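Local coordinates for DPS family protein (Vibrio cholerae O1 biovar El Tor, PDB 3IQ1) that probably binds ferric iron and oxidises ferrous iron as a member of the Dps family, assembling into a twelve-subunit ferritin-like shell, at residues N25-A28 against N29-F33; M35-R38 against G39-W42; F50-H53 against A54-E58; S105-Q108 against G109-D112; L150-M153 against L154-L158. One frame throughout, in Å; residues are numbered along the deposited sequence.

All five contacts lie along the helices of a ferritin-like four-helix bundle. Contacts 1 and 2 are in series on helix 13-43, their centres 14 Å apart. Contact 3 is near the start of helix 49-76, contact 4 on helix 103-131 and contact 5 at the end of helix 134-158. Contact 2 meets contact 3, about 10 Å away between centres, where H41 ND1 probably donates to H53 O. F56 of contact 3 packs on S106, M107 and L110 of contact 4. M107 and V111 in turn pack on L154 of contact 5. F33 of contact 1 reaches L110 of contact 4. W157 and E51 join contacts 5 and 3.

Contact 1: residues N25-A28 against N29-F33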
loop_
_atom_site.group_PDB
_atom_site.type_symbol
_atom_site.label_atom_id
_atom_site.label_comp_id
_atom_site.label_asym_id
_atom_site.label_seq_id
_atom_site.Cartn_x
_atom_site.Cartn_y
_atom_site.Cartn_z
ATOM N N ASN B 25 30.461 21.851 14.795
ATOM C CA ASN B 25 31.087 22.502 13.601
ATOM C C ASN B 25 30.668 21.792 12.327
ATOM O O ASN B 25 30.418 22.385 11.297
ATOM C CB ASN B 25 32.602 22.577 13.732
ATOM C CG ASN B 25 33.032 23.584 14.752
ATOM O OD1 ASN B 25 32.324 24.590 15.031
ATOM N ND2 ASN B 25 34.249 23.374 15.297
ATOM N N LEU B 26 30.549 20.479 12.410
ATOM C CA LEU B 26 30.048 19.713 11.275
ATOM C C LEU B 26 28.626 20.131 10.905
ATOM O O LEU B 26 28.308 20.284 9.734
ATOM C CB LEU B 26 30.121 18.227 11.547
ATOM C CG LEU B 26 29.682 17.251 10.434
ATOM C CD1 LEU B 26 30.561 17.307 9.218
ATOM C CD2 LEU B 26 29.621 15.844 11.008
ATOM N N LEU B 27 27.763 20.238 11.903
ATOM C CA LEU B 27 26.361 20.651 11.737
ATOM C C LEU B 27 26.283 22.010 11.054
ATOM O O LEU B 27 25.482 22.187 10.147
ATOM C CB LEU B 27 25.678 20.658 13.111
ATOM C CG LEU B 27 24.254 21.188 13.145
ATOM C CD1 LEU B 27 23.345 20.387 12.234
ATOM C CD2 LEU B 27 23.741 21.179 14.563
ATOM N N ALA B 28 27.132 22.946 11.457
ATOM C CA ALA B 28 27.220 24.254 10.784
ATOM C C ALA B 28 27.502 24.149 9.299
ATOM O O ALA B 28 26.860 24.819 8.488
ATOM C CB ALA B 28 28.270 25.118 11.457
ATOM N N ASN B 29 28.468 23.290 8.953
ATOM C CA ASN B 29 28.770 23.046 7.572
ATOM C C ASN B 29 27.579 22.438 6.850
ATOM O O ASN B 29 27.272 22.833 5.730
ATOM C CB ASN B 29 30.001 22.177 7.445
ATOM C CG ASN B 29 31.301 22.974 7.688
ATOM O OD1 ASN B 29 32.191 22.505 8.454
ATOM N ND2 ASN B 29 31.444 24.087 7.081
ATOM N N TYR B 30 26.943 21.433 7.446
ATOM C CA TYR B 30 25.749 20.867 6.836
ATOM C C TYR B 30 24.688 21.885 6.527
ATOM O O TYR B 30 24.011 21.806 5.487
ATOM C CB TYR B 30 25.136 19.747 7.671
ATOM C CG TYR B 30 25.619 18.360 7.401
ATOM C CD1 TYR B 30 26.707 17.822 8.064
ATOM C CD2 TYR B 30 24.986 17.567 6.486
ATOM C CE1 TYR B 30 27.141 16.553 7.821
ATOM C CE2 TYR B 30 25.428 16.249 6.259
ATOM C CZ TYR B 30 26.497 15.770 6.896
ATOM O OH TYR B 30 26.916 14.476 6.617
ATOM N N GLN B 31 24.475 22.802 7.446
ATOM C CA GLN B 31 23.349 23.725 7.373
ATOM C C GLN B 31 23.605 24.711 6.213
ATOM O O GLN B 31 22.707 24.929 5.374
ATOM C CB GLN B 31 23.146 24.406 8.726
ATOM C CG GLN B 31 22.487 23.504 9.761
ATOM C CD GLN B 31 20.977 23.385 9.618
ATOM O OE1 GLN B 31 20.465 23.313 8.488
ATOM N NE2 GLN B 31 20.264 23.257 10.750
ATOM N N VAL B 32 24.818 25.282 6.146
ATOM C CA VAL B 32 25.167 26.145 5.021
ATOM C C VAL B 32 25.120 25.397 3.696
ATOM O O VAL B 32 24.577 25.901 2.704
ATOM C CB VAL B 32 26.518 26.836 5.224
ATOM C CG1 VAL B 32 26.905 27.721 3.982
ATOM C CG2 VAL B 32 26.501 27.739 6.479
ATOM N N PHE B 33 25.583 24.161 3.683
ATOM C CA PHE B 33 25.578 23.371 2.476
ATOM C C PHE B 33 24.142 23.045 2.022
ATOM O O PHE B 33 23.844 23.066 0.815
ATOM C CB PHE B 33 26.374 22.107 2.771
ATOM C CG PHE B 33 26.718 21.255 1.561
ATOM C CD1 PHE B 33 27.335 21.780 0.428
ATOM C CD2 PHE B 33 26.545 19.898 1.634
ATOM C CE1 PHE B 33 27.716 20.998 -0.625
ATOM C CE2 PHE B 33 26.929 19.076 0.556
ATOM C CZ PHE B 33 27.532 19.635 -0.577
#
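The backbone of N25-A28 runs straight into N29-F33 as one alpha helix, where four i to i+4 bonds join the segments; that from Y30 N to L26 O is 2.9 Å. L26 and Y30 carry the main side-chain contact. The leucine branch flanks the tyrosine, both leaving the helix in one direction. L26 CG is 3.7 Å from Y30 CE1, and L26 CD1 is 3.8 Å from the same ring atom. L26 keeps CG anti to the backbone N (chi1 -178°), which lays the branch beside the tyrosine. L26 O sits at the edge of the Y30 ring, in its plane, 3.4 Å from CD1.

One residue on, L27 and Q31 also run alongside each other. Here L27 CD1 meets Q31 CG at 4.1 Å. Q31 has CG anti to its carbonyl carbon (chi1 -76°), which brings this atom within 3.3 Å of L27 O. The polar ends look elsewhere. Y30 OH is hydrogen-bonded to Q121 and Q147, and Q31 NE2 to Y88 OH. This buried polar set fixes the far end of both side chains.

The contact lies deep in the bundle. Y30 packs on K66, I67 and L70 of helix 49-76, L26 on helix 103-131, and L27 and A28 on Y88 of the short helix 85-91. Q31 and V32 also touch a second subunit.

Contact 2: residues M35-R38 against G39-W42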
loop_
_atom_site.group_PDB
_atom_site.type_symbol
_atom_site.label_atom_id
_atom_site.label_comp_id
_atom_site.label_asym_id
_atom_site.label_seq_id
_atom_site.Cartn_x
_atom_site.Cartn_y
_atom_site.Cartn_z
HETATM N N MSE B 35 21.551 24.837 2.544
HETATM C CA MSE B 35 21.000 26.082 2.052
HETATM C C MSE B 35 21.497 26.295 0.632
HETATM O O MSE B 35 20.710 26.643 -0.257
HETATM C CB MSE B 35 21.348 27.286 2.964
HETATM C CG MSE B 35 20.682 28.592 2.624
HETATM SE SE MSE B 35 18.761 28.397 2.977
HETATM C CE MSE B 35 18.228 28.402 1.239
ATOM N N ASN B 36 22.800 26.110 0.410
ATOM C CA ASN B 36 23.334 26.217 -0.948
ATOM C C ASN B 36 22.635 25.292 -1.943
ATOM O O ASN B 36 22.346 25.674 -3.085
ATOM C CB ASN B 36 24.846 25.934 -0.978
ATOM C CG ASN B 36 25.681 26.992 -0.282
ATOM O OD1 ASN B 36 25.206 28.063 0.031
ATOM N ND2 ASN B 36 26.953 26.651 0.012
ATOM N N THR B 37 22.358 24.056 -1.509
ATOM C CA THR B 37 21.733 23.044 -2.334
ATOM C C THR B 37 20.267 23.392 -2.625
ATOM O O THR B 37 19.781 23.137 -3.747
ATOM C CB THR B 37 21.865 21.647 -1.702
ATOM O OG1 THR B 37 23.241 21.426 -1.405
ATOM C CG2 THR B 37 21.367 20.546 -2.662
ATOM N N ARG B 38 19.563 24.005 -1.652
ATOM C CA ARG B 38 18.242 24.506 -1.907
ATOM C C ARG B 38 18.305 25.563 -3.017
ATOM O O ARG B 38 17.472 25.551 -3.943
ATOM C CB ARG B 38 17.634 25.068 -0.637
ATOM C CG ARG B 38 17.310 23.983 0.364
ATOM C CD ARG B 38 15.992 23.431 0.122
ATOM N NE ARG B 38 14.931 24.174 0.829
ATOM C CZ ARG B 38 13.663 23.837 0.763
ATOM N NH1 ARG B 38 13.298 22.838 -0.001
ATOM N NH2 ARG B 38 12.733 24.483 1.471
ATOM N N GLY B 39 19.297 26.459 -2.946
ATOM C CA GLY B 39 19.502 27.452 -3.988
ATOM C C GLY B 39 19.757 26.782 -5.344
ATOM O O GLY B 39 19.260 27.205 -6.380
ATOM N N TYR B 40 20.585 25.752 -5.350
ATOM C CA TYR B 40 20.876 25.072 -6.610
ATOM C C TYR B 40 19.600 24.541 -7.266
ATOM O O TYR B 40 19.438 24.636 -8.504
ATOM C CB TYR B 40 21.866 23.929 -6.415
ATOM C CG TYR B 40 23.240 24.262 -5.816
ATOM C CD1 TYR B 40 23.787 25.517 -5.871
ATOM C CD2 TYR B 40 24.011 23.251 -5.242
ATOM C CE1 TYR B 40 25.066 25.775 -5.327
ATOM C CE2 TYR B 40 25.247 23.470 -4.726
ATOM C CZ TYR B 40 25.809 24.734 -4.752
ATOM O OH TYR B 40 27.061 24.990 -4.237
ATOM N N HIS B 41 18.737 23.926 -6.446
ATOM C CA HIS B 41 17.408 23.443 -6.838
ATOM C C HIS B 41 16.548 24.525 -7.419
ATOM O O HIS B 41 15.973 24.363 -8.480
ATOM C CB HIS B 41 16.768 22.794 -5.603
ATOM C CG HIS B 41 15.315 22.500 -5.701
ATOM N ND1 HIS B 41 14.794 21.476 -6.485
ATOM C CD2 HIS B 41 14.271 23.023 -5.020
ATOM C CE1 HIS B 41 13.486 21.422 -6.305
ATOM N NE2 HIS B 41 13.133 22.366 -5.440
ATOM N N TRP B 42 16.393 25.621 -6.688
ATOM C CA TRP B 42 15.544 26.724 -7.134
ATOM C C TRP B 42 16.024 27.389 -8.389
ATOM O O TRP B 42 15.193 27.774 -9.240
ATOM C CB TRP B 42 15.428 27.780 -6.031
ATOM C CG TRP B 42 14.642 27.316 -4.835
ATOM C CD1 TRP B 42 13.631 26.402 -4.812
ATOM C CD2 TRP B 42 14.854 27.720 -3.488
ATOM N NE1 TRP B 42 13.200 26.207 -3.539
ATOM C CE2 TRP B 42 13.925 27.004 -2.694
ATOM C CE3 TRP B 42 15.726 28.604 -2.880
ATOM C CZ2 TRP B 42 13.845 27.163 -1.343
ATOM C CZ3 TRP B 42 15.655 28.776 -1.493
ATOM C CH2 TRP B 42 14.721 28.028 -0.741
HETATM O O HOH W 1 28.018 24.405 -1.604
#
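R38 CB stands over the six-membered ring of W42, one turn further along helix 13-43. It is a CH-pi contact, with CB 4.3 Å from the ring centroid and 14° off the ring normal. Further along the arginine, W42 CZ2 lies over one face of the guanidinium, toward its rim, 3.9 Å from R38 CZ. The two planes are 50° apart, so this is not a flat stack. R38 bends at chi2 and chi3, which brings the guanidinium alongside the CZ2 rim of the indole.

Apolar packing adds M35, a selenomethionine. Its CE is 3.8 Å from W42 CZ3.

Two carbonyl oxygens lie over ring faces. R38 O is over the indole of W42, and N36 O is over the Y40 ring, 3.1 Å from Y40 CD1.

Hydrogen bonding is mostly backbone, i to i+4. One water joins two side chains: N36 ND2 donates to it at 3.0 Å, and Y40 OH lies 2.9 Å from it.

The polar ends are held from outside. Y40 OH bonds H97, and N36 bonds K95 and H97. R38 makes a salt bridge to D68 of a second subunit. Packing on W42 thus probably steers a buried arginine charge toward the subunit interface.

Contact 3: residues F50-H53 against A54-E58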
loop_
_atom_site.group_PDB
_atom_site.type_symbol
_atom_site.label_atom_id
_atom_site.label_comp_id
_atom_site.label_asym_id
_atom_site.label_seq_id
_atom_site.Cartn_x
_atom_site.Cartn_y
_atom_site.Cartn_z
ATOM N N PHE B 50 14.916 19.833 -15.469
ATOM C CA PHE B 50 14.107 18.843 -14.808
ATOM C C PHE B 50 14.953 17.845 -14.059
ATOM O O PHE B 50 14.658 17.510 -12.911
ATOM C CB PHE B 50 13.164 18.146 -15.776
ATOM C CG PHE B 50 12.117 19.073 -16.368
ATOM C CD1 PHE B 50 11.182 19.669 -15.563
ATOM C CD2 PHE B 50 12.089 19.291 -17.725
ATOM C CE1 PHE B 50 10.220 20.515 -16.130
ATOM C CE2 PHE B 50 11.133 20.110 -18.295
ATOM C CZ PHE B 50 10.225 20.726 -17.483
ATOM N N GLU B 51 16.009 17.397 -14.702
ATOM C CA GLU B 51 16.894 16.398 -14.149
ATOM C C GLU B 51 17.537 16.873 -12.845
ATOM O O GLU B 51 17.544 16.161 -11.816
ATOM C CB GLU B 51 18.004 16.111 -15.138
ATOM C CG GLU B 51 18.983 15.084 -14.530
ATOM C CD GLU B 51 20.083 14.663 -15.448
ATOM O OE1 GLU B 51 21.282 14.671 -15.042
ATOM O OE2 GLU B 51 19.755 14.342 -16.594
ATOM N N LEU B 52 18.103 18.066 -12.888
ATOM C CA LEU B 52 18.824 18.582 -11.733
ATOM C C LEU B 52 17.921 19.215 -10.691
ATOM O O LEU B 52 18.220 19.152 -9.492
ATOM C CB LEU B 52 19.926 19.549 -12.185
ATOM C CG LEU B 52 21.047 18.949 -13.023
ATOM C CD1 LEU B 52 22.111 20.003 -13.356
ATOM C CD2 LEU B 52 21.677 17.735 -12.304
ATOM N N HIS B 53 16.780 19.781 -11.088
ATOM C CA HIS B 53 15.777 20.250 -10.106
ATOM C C HIS B 53 15.443 19.055 -9.217
ATOM O O HIS B 53 15.447 19.172 -7.983
ATOM C CB HIS B 53 14.562 20.802 -10.856
ATOM C CG HIS B 53 13.505 21.462 -10.021
ATOM N ND1 HIS B 53 13.681 22.687 -9.397
ATOM C CD2 HIS B 53 12.233 21.090 -9.756
ATOM C CE1 HIS B 53 12.570 23.015 -8.762
ATOM N NE2 HIS B 53 11.681 22.062 -8.942
ATOM N N ALA B 54 15.260 17.900 -9.838
ATOM C CA ALA B 54 14.928 16.694 -9.094
ATOM C C ALA B 54 16.145 16.141 -8.315
ATOM O O ALA B 54 16.003 15.763 -7.133
ATOM C CB ALA B 54 14.344 15.603 -10.004
ATOM N N LYS B 55 17.324 16.121 -8.944
ATOM C CA LYS B 55 18.531 15.615 -8.262
ATOM C C LYS B 55 18.918 16.422 -7.035
ATOM O O LYS B 55 19.234 15.858 -5.990
ATOM C CB LYS B 55 19.697 15.501 -9.239
ATOM C CG LYS B 55 20.995 14.904 -8.692
ATOM C CD LYS B 55 20.873 13.561 -8.006
ATOM C CE LYS B 55 20.322 12.514 -8.952
ATOM N NZ LYS B 55 20.429 11.114 -8.347
ATOM N N PHE B 56 18.881 17.739 -7.167
ATOM C CA PHE B 56 19.224 18.631 -6.059
ATOM C C PHE B 56 18.245 18.430 -4.906
ATOM O O PHE B 56 18.652 18.470 -3.746
ATOM C CB PHE B 56 19.306 20.076 -6.501
ATOM C CG PHE B 56 20.446 20.364 -7.457
ATOM C CD1 PHE B 56 21.695 19.787 -7.298
ATOM C CD2 PHE B 56 20.280 21.253 -8.471
ATOM C CE1 PHE B 56 22.723 20.079 -8.207
ATOM C CE2 PHE B 56 21.275 21.557 -9.335
ATOM C CZ PHE B 56 22.502 20.957 -9.219
ATOM N N GLU B 57 16.958 18.256 -5.207
ATOM C CA GLU B 57 15.989 17.938 -4.167
ATOM C C GLU B 57 16.299 16.612 -3.452
ATOM O O GLU B 57 16.229 16.537 -2.222
ATOM C CB GLU B 57 14.559 17.952 -4.728
ATOM C CG GLU B 57 13.511 17.641 -3.724
ATOM C CD GLU B 57 12.102 17.587 -4.318
ATOM O OE1 GLU B 57 11.916 17.053 -5.436
ATOM O OE2 GLU B 57 11.177 17.974 -3.602
ATOM N N GLU B 58 16.664 15.577 -4.203
ATOM C CA GLU B 58 17.077 14.317 -3.592
ATOM C C GLU B 58 18.234 14.557 -2.624
ATOM O O GLU B 58 18.239 14.050 -1.505
ATOM C CB GLU B 58 17.485 13.347 -4.694
ATOM C CG GLU B 58 17.970 12.069 -4.201
ATOM C CD GLU B 58 18.504 11.184 -5.312
ATOM O OE1 GLU B 58 18.221 11.470 -6.482
ATOM O OE2 GLU B 58 19.161 10.184 -4.976
#
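L52 and F56 make the closest side-chain contact, with L52 CB 3.7 Å from F56 CE2. The phenylalanine turns its CG anti to its carbonyl carbon (chi1 -66°), and this torsion puts CE2 against L52 CB. L52 O is also close, 3.1 Å from F56 CD2, and approaches the ring obliquely. That same oxygen accepts the backbone bond from F56 N at 2.8 Å.

The next shell is backbone. A54, K55 and E57 donate to F50, E51 and H53 in the i to i+4 pattern. Within the second segment, K55 and E58 form a salt bridge, with NZ 2.9 Å from E58 OE1. The lysine reaches it through bends at chi2 and chi3 (53° and 60°), and NZ comes from above the carboxylate plane. E58 is exposed, while K55 lies at a subunit contact.

Further out, H53 stacks on H41 and on F49, and H53 O accepts from H41 ND1. F50 makes a cation-pi contact with K55 of a third subunit, and K55 makes one with F50 of a fourth. Inside the bundle, F56 packs on S106, M107 and L110 of helix 103-131 and on H41 of helix 13-43.

Contact 4: residues S105-Q108 against G109-D112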
loop_
_atom_site.group_PDB
_atom_site.type_symbol
_atom_site.label_atom_id
_atom_site.label_comp_id
_atom_site.label_asym_id
_atom_site.label_seq_id
_atom_site.Cartn_x
_atom_site.Cartn_y
_atom_site.Cartn_z
ATOM N N SER B 105 28.398 24.454 -12.341
ATOM C CA SER B 105 28.786 25.196 -11.119
ATOM C C SER B 105 28.149 24.609 -9.857
ATOM O O SER B 105 28.805 24.518 -8.816
ATOM C CB SER B 105 28.519 26.702 -11.145
ATOM O OG SER B 105 27.228 27.027 -11.422
ATOM N N SER B 106 26.894 24.226 -9.968
ATOM C CA SER B 106 26.174 23.680 -8.811
ATOM C C SER B 106 26.707 22.331 -8.433
ATOM O O SER B 106 27.012 22.098 -7.270
ATOM C CB SER B 106 24.684 23.642 -9.085
ATOM O OG SER B 106 24.200 24.986 -9.192
HETATM N N MSE B 107 26.895 21.464 -9.435
HETATM C CA MSE B 107 27.447 20.116 -9.215
HETATM C C MSE B 107 28.869 20.182 -8.631
HETATM O O MSE B 107 29.207 19.432 -7.721
HETATM C CB MSE B 107 27.421 19.302 -10.505
HETATM C CG MSE B 107 25.972 18.927 -10.906
HETATM SE SE MSE B 107 25.096 17.614 -9.819
HETATM C CE MSE B 107 26.163 16.182 -10.565
ATOM N N GLN B 108 29.707 21.077 -9.157
ATOM C CA GLN B 108 31.058 21.260 -8.569
ATOM C C GLN B 108 30.998 21.760 -7.129
ATOM O O GLN B 108 31.800 21.356 -6.272
ATOM C CB GLN B 108 31.879 22.230 -9.421
ATOM C CG GLN B 108 33.362 22.266 -9.029
ATOM C CD GLN B 108 34.057 20.918 -9.176
ATOM O OE1 GLN B 108 33.999 20.283 -10.237
ATOM N NE2 GLN B 108 34.705 20.455 -8.105
ATOM N N GLY B 109 30.038 22.645 -6.863
ATOM C CA GLY B 109 29.773 23.135 -5.483
ATOM C C GLY B 109 29.500 21.983 -4.542
ATOM O O GLY B 109 30.048 21.910 -3.439
ATOM N N LEU B 110 28.715 21.055 -5.022
ATOM C CA LEU B 110 28.381 19.867 -4.229
ATOM C C LEU B 110 29.624 19.054 -3.986
ATOM O O LEU B 110 29.879 18.639 -2.843
ATOM C CB LEU B 110 27.297 19.036 -4.933
ATOM C CG LEU B 110 25.877 19.654 -4.911
ATOM C CD1 LEU B 110 24.944 18.677 -5.604
ATOM C CD2 LEU B 110 25.345 19.892 -3.479
ATOM N N VAL B 111 30.405 18.777 -5.036
ATOM C CA VAL B 111 31.623 17.995 -4.858
ATOM C C VAL B 111 32.519 18.639 -3.795
ATOM O O VAL B 111 33.073 17.967 -2.890
ATOM C CB VAL B 111 32.349 17.822 -6.188
ATOM C CG1 VAL B 111 33.817 17.273 -5.995
ATOM C CG2 VAL B 111 31.561 16.845 -7.078
ATOM N N ASP B 112 32.731 19.937 -3.921
ATOM C CA ASP B 112 33.653 20.614 -3.024
ATOM C C ASP B 112 33.145 20.621 -1.574
ATOM O O ASP B 112 33.952 20.425 -0.642
ATOM C CB ASP B 112 33.872 22.007 -3.531
ATOM C CG ASP B 112 34.631 22.036 -4.876
ATOM O OD1 ASP B 112 35.355 21.058 -5.198
ATOM O OD2 ASP B 112 34.599 23.061 -5.578
#
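Q108 and D112 form an i to i+4 side-chain pair on the helix. Followed outward, Q108 CB first lies 3.2 Å from G109 N, its own neighbour in the chain. CG is set anti to the backbone N (chi1 -169°) and comes within 3.8 Å of D112 OD2. The chain then bends at chi2, which curls the amide back toward the aspartate. At the tip, NE2 donates to D112 OD1 at 3.0 Å, with an N-H...O angle of 146°. The acceptor lies in the amide plane of Q108, but NE2 meets OD1 from above the carboxylate plane. The two flat groups are turned 47° against each other. NE2 also touches V111 CG1 at 3.9 Å.

D112 N is bonded to Q108 O as well, so backbone and side chain both link this pair. On the inner side, SE of M107, a selenomethionine, is 4.3 Å from L110 CD1. L110 packs on helices 13-43 and 49-76, while M107 packs on L154 and W157 of helix 134-158. S105 OG bonds D102 and S100; S106 OG bonds S100. The result is an amphipathic helix, with Q108 and D112 on the more exposed side and M107 and L110 buried among the other helices, as in the four-helix bundle of ferritin-like proteins.

Contact 5: residues L150-M153 against L154-L158; sequences LVWM and LNAWL
L150 overlaps L154, with L150 CD1 4.0 Å from L154 CG and the two branches crossing. L150 has CG anti to the backbone N (chi1 -175°), while L154 has it anti to the carbonyl carbon (chi1 -66°). These different torsions bring the branches together. L154 CG also sits 3.3 Å from L150 O, which accepts the helix bond from L154 N.

V151 and N155 extend next to each other on one flank of the helix. V151 CG1 is 3.4 Å from N155 ND2. V151 O accepts twice from this asparagine: N155 N gives the usual helix bond at 3.0 Å, and N155 ND2 a second at 3.1 Å. They reach it from opposite faces of its plane, and ND2 stands 46° out of that plane. The side-chain bond holds the amide back against its own helix. A156 CB comes obliquely to the W152 ring, 4.3 Å from NE1.

L154 faces inward to M107, V111 and I59. W157 NE1 bonds E51 OE1, and the W157 ring meets F50 of a fourth subunit. V151, W152 and N155 touch a fifth subunit.

Apolar contact thus seals the bundle side. At the border with the fifth subunit, the N155 amide gives one of its hydrogens to a main-chain oxygen.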
loop_
_atom_site.group_PDB
_atom_site.type_symbol
_atom_site.label_atom_id
_atom_site.label_comp_id
_atom_site.label_asym_id
_atom_site.label_seq_id
_atom_site.Cartn_x
_atom_site.Cartn_y
_atom_site.Cartn_z
ATOM N N LEU B 150 28.258 9.096 -3.232
ATOM C CA LEU B 150 27.676 10.237 -3.917
ATOM C C LEU B 150 28.740 11.021 -4.631
ATOM O O LEU B 150 28.538 11.474 -5.774
ATOM C CB LEU B 150 26.918 11.125 -2.945
ATOM C CG LEU B 150 26.147 12.317 -3.542
ATOM C CD1 LEU B 150 25.278 11.951 -4.799
ATOM C CD2 LEU B 150 25.271 12.991 -2.453
ATOM N N VAL B 151 29.882 11.200 -3.973
ATOM C CA VAL B 151 30.977 11.927 -4.613
ATOM C C VAL B 151 31.423 11.228 -5.905
ATOM O O VAL B 151 31.715 11.903 -6.924
ATOM C CB VAL B 151 32.110 12.202 -3.611
ATOM C CG1 VAL B 151 33.430 12.700 -4.333
ATOM C CG2 VAL B 151 31.656 13.248 -2.588
ATOM N N TRP B 152 31.500 9.901 -5.918
ATOM C CA TRP B 152 31.752 9.160 -7.153
ATOM C C TRP B 152 30.749 9.542 -8.257
ATOM O O TRP B 152 31.131 9.939 -9.365
ATOM C CB TRP B 152 31.780 7.644 -6.896
ATOM C CG TRP B 152 31.356 6.851 -8.126
ATOM C CD1 TRP B 152 31.952 6.872 -9.361
ATOM C CD2 TRP B 152 30.198 6.018 -8.266
ATOM N NE1 TRP B 152 31.229 6.147 -10.245
ATOM C CE2 TRP B 152 30.161 5.583 -9.616
ATOM C CE3 TRP B 152 29.206 5.573 -7.393
ATOM C CZ2 TRP B 152 29.190 4.754 -10.091
ATOM C CZ3 TRP B 152 28.230 4.738 -7.872
ATOM C CH2 TRP B 152 28.226 4.341 -9.235
HETATM N N MSE B 153 29.470 9.518 -7.935
HETATM C CA MSE B 153 28.437 9.823 -8.918
HETATM C C MSE B 153 28.493 11.264 -9.443
HETATM O O MSE B 153 28.345 11.488 -10.652
HETATM C CB MSE B 153 27.060 9.503 -8.336
HETATM C CG MSE B 153 26.904 8.103 -7.880
HETATM SE SE MSE B 153 25.077 7.782 -7.263
HETATM C CE MSE B 153 25.116 8.870 -5.812
ATOM N N LEU B 154 28.627 12.237 -8.546
ATOM C CA LEU B 154 28.704 13.626 -8.940
ATOM C C LEU B 154 29.893 13.831 -9.876
ATOM O O LEU B 154 29.789 14.507 -10.908
ATOM C CB LEU B 154 28.884 14.483 -7.689
ATOM C CG LEU B 154 27.719 14.495 -6.713
ATOM C CD1 LEU B 154 28.097 15.345 -5.467
ATOM C CD2 LEU B 154 26.416 14.994 -7.346
ATOM N N ASN B 155 31.052 13.303 -9.500
ATOM C CA ASN B 155 32.271 13.405 -10.363
ATOM C C ASN B 155 32.103 12.686 -11.709
ATOM O O ASN B 155 32.611 13.160 -12.728
ATOM C CB ASN B 155 33.494 12.865 -9.650
ATOM C CG ASN B 155 34.167 13.914 -8.787
ATOM O OD1 ASN B 155 34.748 14.935 -9.282
ATOM N ND2 ASN B 155 34.129 13.687 -7.480
ATOM N N ALA B 156 31.335 11.598 -11.720
ATOM C CA ALA B 156 31.040 10.877 -12.971
ATOM C C ALA B 156 30.269 11.810 -13.908
ATOM O O ALA B 156 30.598 11.895 -15.076
ATOM C CB ALA B 156 30.252 9.509 -12.723
ATOM N N TRP B 157 29.257 12.500 -13.381
ATOM C CA TRP B 157 28.425 13.408 -14.155
ATOM C C TRP B 157 29.280 14.522 -14.761
ATOM O O TRP B 157 29.092 14.958 -15.912
ATOM C CB TRP B 157 27.342 13.993 -13.251
ATOM C CG TRP B 157 26.326 14.820 -13.975
ATOM C CD1 TRP B 157 25.099 14.398 -14.377
ATOM C CD2 TRP B 157 26.392 16.218 -14.268
ATOM N NE1 TRP B 157 24.417 15.446 -14.956
ATOM C CE2 TRP B 157 25.183 16.574 -14.892
ATOM C CE3 TRP B 157 27.369 17.208 -14.091
ATOM C CZ2 TRP B 157 24.926 17.868 -15.323
ATOM C CZ3 TRP B 157 27.116 18.498 -14.529
ATOM C CH2 TRP B 157 25.898 18.818 -15.137
ATOM N N LEU B 158 30.268 14.963 -13.987
ATOM C CA LEU B 158 31.121 16.082 -14.388
ATOM C C LEU B 158 32.214 15.730 -15.360
ATOM O O LEU B 158 32.876 16.629 -15.894
ATOM C CB LEU B 158 31.808 16.703 -13.149
ATOM C CG LEU B 158 30.865 17.463 -12.227
ATOM C CD1 LEU B 158 31.484 17.679 -10.880
ATOM C CD2 LEU B 158 30.520 18.829 -12.840
#